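Local structure of probable enoyl-CoA hydratase/isomerase (Pseudomonas aeruginosa PAO1, 5YLO) at residues A[18-23]-A[61-66]; A[101-106]-A[212-217]. The protein probably acts as a Δ3,Δ2-enoyl-CoA isomerase of the crotonase superfamily, taking part in the breakdown of unsaturated fatty acids. All coordinates share one frame; numbering follows the deposited sequence.

In the fold
Two buried contacts illustrate how the crotonase fold joins distant segments to one central sheet. Contact 1 sets the end of strand 15-20 against the loop that leads from strand 52-56 to helix 68-76; in relatives this loop helps form the oxyanion hole for the thioester. Contact 2 joins the start of strand 103-107 to helix 207-220, which meets a second subunit. Strand 52-56 lies between the two strands in the sheet. The centres of the contacts are about 22 Å apart, on opposite sides of the chain's centre, yet Phe62 CD1 of contact 1 packs 3.4 Å from Ala106 O of contact 2, at the far end of that strand segment.

Contact 1: A[18-23]-A[61-66]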
loop_
_atom_site.group_PDB
_atom_site.type_symbol
_atom_site.label_atom_id
_atom_site.label_comp_id
_atom_site.label_asym_id
_atom_site.label_seq_id
_atom_site.Cartn_x
_atom_site.Cartn_y
_atom_site.Cartn_z
ATOM N N LEU A 18 -23.587 1.864 17.726
ATOM C CA LEU A 18 -23.249 3.162 18.298
ATOM C C LEU A 18 -23.518 4.213 17.231
ATOM O O LEU A 18 -22.771 4.315 16.252
ATOM C CB LEU A 18 -21.794 3.202 18.759
ATOM C CG LEU A 18 -21.308 1.980 19.542
ATOM C CD1 LEU A 18 -19.879 2.165 20.018
ATOM C CD2 LEU A 18 -22.228 1.686 20.713
ATOM N N VAL A 19 -24.581 4.987 17.415
ATOM C CA VAL A 19 -25.009 5.978 16.437
ATOM C C VAL A 19 -24.787 7.362 17.025
ATOM O O VAL A 19 -25.310 7.679 18.101
ATOM C CB VAL A 19 -26.478 5.784 16.034
ATOM C CG1 VAL A 19 -26.836 6.709 14.881
ATOM C CG2 VAL A 19 -26.744 4.331 15.669
ATOM N N LEU A 20 -24.004 8.183 16.326
ATOM C CA LEU A 20 -23.955 9.605 16.635
ATOM C C LEU A 20 -25.359 10.183 16.529
ATOM O O LEU A 20 -26.082 9.904 15.568
ATOM C CB LEU A 20 -23.004 10.329 15.678
ATOM C CG LEU A 20 -21.505 10.372 15.990
ATOM C CD1 LEU A 20 -20.931 8.987 16.251
ATOM C CD2 LEU A 20 -20.758 11.043 14.848
ATOM N N ASN A 21 -25.759 10.975 17.523
ATOM C CA ASN A 21 -27.132 11.464 17.599
ATOM C C ASN A 21 -27.152 12.963 17.891
ATOM O O ASN A 21 -27.621 13.419 18.933
ATOM C CB ASN A 21 -27.938 10.707 18.648
ATOM C CG ASN A 21 -29.432 10.871 18.458
ATOM O OD1 ASN A 21 -30.205 9.992 19.077
ATOM N ND2 ASN A 21 -29.886 11.778 17.759
ATOM N N ARG A 22 -26.639 13.741 16.945
ATOM C CA ARG A 22 -26.872 15.183 16.889
ATOM C C ARG A 22 -27.200 15.534 15.446
ATOM O O ARG A 22 -26.435 16.231 14.769
ATOM C CB ARG A 22 -25.668 15.971 17.408
ATOM C CG ARG A 22 -25.424 15.802 18.903
ATOM C CD ARG A 22 -24.945 17.098 19.529
ATOM N NE ARG A 22 -23.635 17.496 19.026
ATOM C CZ ARG A 22 -23.217 18.754 18.951
ATOM N NH1 ARG A 22 -24.015 19.743 19.335
ATOM N NH2 ARG A 22 -22.007 19.026 18.482
ATOM N N PRO A 23 -28.343 15.058 14.939
ATOM C CA PRO A 23 -28.629 15.226 13.506
ATOM C C PRO A 23 -28.771 16.677 13.092
ATOM O O PRO A 23 -28.480 17.011 11.937
ATOM C CB PRO A 23 -29.943 14.453 13.312
ATOM C CG PRO A 23 -30.136 13.651 14.571
ATOM C CD PRO A 23 -29.463 14.425 15.652
ATOM N N SER A 61 -26.435 12.914 7.433
ATOM C CA SER A 61 -24.980 12.953 7.428
ATOM C C SER A 61 -24.409 12.007 8.474
ATOM O O SER A 61 -24.984 11.834 9.554
ATOM C CB SER A 61 -24.480 14.377 7.683
ATOM O OG SER A 61 -24.983 15.266 6.702
ATOM N N PHE A 62 -23.272 11.393 8.140
ATOM C CA PHE A 62 -22.562 10.559 9.105
ATOM C C PHE A 62 -21.910 11.419 10.179
ATOM O O PHE A 62 -22.170 11.247 11.376
ATOM C CB PHE A 62 -21.523 9.696 8.385
ATOM C CG PHE A 62 -20.630 8.912 9.310
ATOM C CD1 PHE A 62 -21.088 7.760 9.930
ATOM C CD2 PHE A 62 -19.327 9.324 9.548
ATOM C CE1 PHE A 62 -20.266 7.036 10.778
ATOM C CE2 PHE A 62 -18.499 8.606 10.394
ATOM C CZ PHE A 62 -18.968 7.461 11.010
ATOM N N CYS A 63 -21.063 12.361 9.766
ATOM C CA CYS A 63 -20.417 13.270 10.704
ATOM C C CYS A 63 -19.734 14.424 9.980
ATOM O O CYS A 63 -18.852 14.207 9.143
ATOM C CB CYS A 63 -19.395 12.530 11.565
ATOM S SG CYS A 63 -18.612 13.598 12.785
ATOM N N ALA A 64 -20.119 15.653 10.317
ATOM C CA ALA A 64 -19.577 16.849 9.689
ATOM C C ALA A 64 -18.258 17.316 10.299
ATOM O O ALA A 64 -17.727 18.342 9.862
ATOM C CB ALA A 64 -20.600 17.988 9.760
ATOM N N GLY A 65 -17.717 16.609 11.291
ATOM C CA GLY A 65 -16.425 16.975 11.849
ATOM C C GLY A 65 -16.491 17.660 13.201
ATOM O O GLY A 65 -17.451 17.472 13.952
ATOM N N ALA A 66 -15.476 18.457 13.526
ATOM C CA ALA A 66 -15.436 19.134 14.816
ATOM C C ALA A 66 -16.530 20.187 14.909
ATOM O O ALA A 66 -16.828 20.886 13.935
ATOM C CB ALA A 66 -14.072 19.781 15.032
#
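Leu20 meets the 61-66 loop through one methyl group. Its CD2 lies 3.8 Å from the carbonyl oxygen Phe62 O and, one residue on, 3.9 Å from Cys63 CB, with Cys63 SG at a like distance. The methyl thus touches the carbonyl oxygen of Phe62 and the whole short side chain of the cysteine. The contact is purely one of packing, and all three residues are buried. With CG anti to the carbonyl carbon (chi1 -85°), the leucine branch is directed toward the loop. The thiol is turned by its own torsion, with SG anti to the backbone N (chi1 -178°), and there it accepts a bond from Gly65 N at 3.5 Å, close to straight at 160°, which ties the side chain to the turn that follows.

In the crotonase fold the loop after strand 52-56 carries, in relatives, a peptide N-H of the oxyanion hole; here Leu20 packs against that loop at Phe62 O and Cys63. Further out, Leu37 of helix 31-46, Leu55 of strand 52-56 and Leu7 of strand 7-12 pack round Leu20, whose carbonyl oxygen takes a hydrogen bond from Ser58 OG. Beyond the strand end, Arg22 NH2 bridges to Asp30 and to Asp67, the residue after segment 61-66.

Contact 2: A[101-106]-A[212-217]; sequences KPTVAA and QTKRLL
Lys214 NZ is gripped from beyond the two segments, by a salt bridge to Asp123 OD2 and a hydrogen bond to Leu99 O, and so held it lies against the start of the 101-106 segment. There it is 3.5 Å from the carbonyl oxygen Lys101 O, a polar approach without the geometry of a hydrogen bond, and 3.4 Å from the methyl Thr103 CG2. The lysine reaches this spot as a fully drawn-out rod: CG is anti to the backbone N (chi1 -175°) and every later torsion is also near 180°, so the ammonium group stands as far from helix 207-220 as the chain permits. The threonine side chain meets it at about a right angle. Its OG1 lies anti to the backbone N (chi1 160°), which leaves the methyl branch to face the lysine tip. The CB of Lys101 points away from the helix, and it is the backbone carbonyl of that residue that meets Lys214. For a buried ammonium group, the nearby carboxylate would be expected to favour the charged form.

Here the fold joins its spiral sheet to a helix of the C-terminal region that takes part in subunit association, as in other crotonase trimers. Strand 103-107 runs between strands 52-56 and 124-128, and Asp123, just before the latter, also receives a weak bond from Thr103 N; one carboxylate oxygen therefore serves both the strand and the helix. One residue before Lys214, Thr213 OG1 is hydrogen-bonded to Asp145 and Tyr142 of the second subunit.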
loop_
_atom_site.group_PDB
_atom_site.type_symbol
_atom_site.label_atom_id
_atom_site.label_comp_id
_atom_site.label_asym_id
_atom_site.label_seq_id
_atom_site.Cartn_x
_atom_site.Cartn_y
_atom_site.Cartn_z
ATOM N N LYS A 101 -12.652 -5.753 19.063
ATOM C CA LYS A 101 -13.788 -6.320 18.359
ATOM C C LYS A 101 -13.806 -5.833 16.914
ATOM O O LYS A 101 -13.272 -4.762 16.602
ATOM C CB LYS A 101 -15.104 -5.926 19.043
ATOM C CG LYS A 101 -15.111 -6.087 20.556
ATOM C CD LYS A 101 -15.375 -7.518 20.990
ATOM C CE LYS A 101 -15.607 -7.572 22.496
ATOM N NZ LYS A 101 -15.958 -8.928 23.004
ATOM N N PRO A 102 -14.395 -6.599 15.998
ATOM C CA PRO A 102 -14.547 -6.103 14.626
ATOM C C PRO A 102 -15.465 -4.890 14.599
ATOM O O PRO A 102 -16.554 -4.901 15.178
ATOM C CB PRO A 102 -15.157 -7.297 13.880
ATOM C CG PRO A 102 -14.846 -8.492 14.734
ATOM C CD PRO A 102 -14.876 -7.982 16.144
ATOM N N THR A 103 -15.013 -3.832 13.933
ATOM C CA THR A 103 -15.745 -2.577 13.873
ATOM C C THR A 103 -16.118 -2.258 12.431
ATOM O O THR A 103 -15.313 -2.447 11.513
ATOM C CB THR A 103 -14.927 -1.429 14.488
ATOM O OG1 THR A 103 -15.422 -0.171 14.011
ATOM C CG2 THR A 103 -13.457 -1.560 14.137
ATOM N N VAL A 104 -17.351 -1.792 12.237
ATOM C CA VAL A 104 -17.867 -1.416 10.926
ATOM C C VAL A 104 -18.391 0.009 11.008
ATOM O O VAL A 104 -19.091 0.367 11.961
ATOM C CB VAL A 104 -18.982 -2.370 10.446
ATOM C CG1 VAL A 104 -19.392 -2.034 9.020
ATOM C CG2 VAL A 104 -18.536 -3.819 10.554
ATOM N N ALA A 105 -18.057 0.817 10.007
ATOM C CA ALA A 105 -18.523 2.196 9.917
ATOM C C ALA A 105 -19.597 2.279 8.842
ATOM O O ALA A 105 -19.328 1.997 7.669
ATOM C CB ALA A 105 -17.372 3.150 9.604
ATOM N N ALA A 106 -20.807 2.658 9.244
ATOM C CA ALA A 106 -21.935 2.804 8.326
ATOM C C ALA A 106 -22.016 4.271 7.921
ATOM O O ALA A 106 -22.642 5.088 8.595
ATOM C CB ALA A 106 -23.230 2.328 8.971
ATOM N N GLN A 212 -6.811 -11.413 18.198
ATOM C CA GLN A 212 -5.394 -11.704 18.003
ATOM C C GLN A 212 -4.953 -11.360 16.586
ATOM O O GLN A 212 -3.867 -10.805 16.384
ATOM C CB GLN A 212 -5.110 -13.172 18.309
ATOM C CG GLN A 212 -5.297 -13.553 19.764
ATOM C CD GLN A 212 -4.994 -15.014 20.022
ATOM O OE1 GLN A 212 -5.557 -15.902 19.380
ATOM N NE2 GLN A 212 -4.093 -15.275 20.963
ATOM N N THR A 213 -5.785 -11.683 15.593
ATOM C CA THR A 213 -5.451 -11.361 14.208
ATOM C C THR A 213 -5.370 -9.855 13.994
ATOM O O THR A 213 -4.469 -9.366 13.302
ATOM C CB THR A 213 -6.478 -11.984 13.262
ATOM O OG1 THR A 213 -6.290 -13.405 13.219
ATOM C CG2 THR A 213 -6.339 -11.415 11.854
ATOM N N LYS A 214 -6.299 -9.101 14.586
ATOM C CA LYS A 214 -6.285 -7.652 14.415
ATOM C C LYS A 214 -5.041 -7.036 15.045
ATOM O O LYS A 214 -4.487 -6.062 14.521
ATOM C CB LYS A 214 -7.557 -7.040 15.001
ATOM C CG LYS A 214 -7.689 -5.545 14.764
ATOM C CD LYS A 214 -9.071 -5.035 15.138
ATOM C CE LYS A 214 -9.144 -3.521 15.019
ATOM N NZ LYS A 214 -10.529 -3.014 15.236
ATOM N N ARG A 215 -4.579 -7.597 16.167
ATOM C CA ARG A 215 -3.335 -7.126 16.767
ATOM C C ARG A 215 -2.126 -7.481 15.910
ATOM O O ARG A 215 -1.163 -6.709 15.850
ATOM C CB ARG A 215 -3.172 -7.704 18.173
ATOM C CG ARG A 215 -3.856 -6.904 19.271
ATOM C CD ARG A 215 -3.520 -7.469 20.643
ATOM N NE ARG A 215 -4.294 -8.668 20.954
ATOM C CZ ARG A 215 -5.179 -8.747 21.942
ATOM N NH1 ARG A 215 -5.392 -7.702 22.729
ATOM N NH2 ARG A 215 -5.841 -9.876 22.153
ATOM N N LEU A 216 -2.155 -8.637 15.246
ATOM C CA LEU A 216 -1.031 -9.033 14.404
ATOM C C LEU A 216 -0.955 -8.181 13.145
ATOM O O LEU A 216 0.140 -7.799 12.715
ATOM C CB LEU A 216 -1.143 -10.514 14.047
ATOM C CG LEU A 216 -0.828 -11.498 15.175
ATOM C CD1 LEU A 216 -1.269 -12.898 14.794
ATOM C CD2 LEU A 216 0.658 -11.476 15.505
ATOM N N LEU A 217 -2.107 -7.885 12.534
ATOM C CA LEU A 217 -2.130 -6.993 11.379
ATOM C C LEU A 217 -1.492 -5.654 11.718
ATOM O O LEU A 217 -0.652 -5.141 10.971
ATOM C CB LEU A 217 -3.569 -6.784 10.903
ATOM C CG LEU A 217 -4.320 -7.947 10.256
ATOM C CD1 LEU A 217 -5.813 -7.680 10.304
ATOM C CD2 LEU A 217 -3.865 -8.138 8.822
#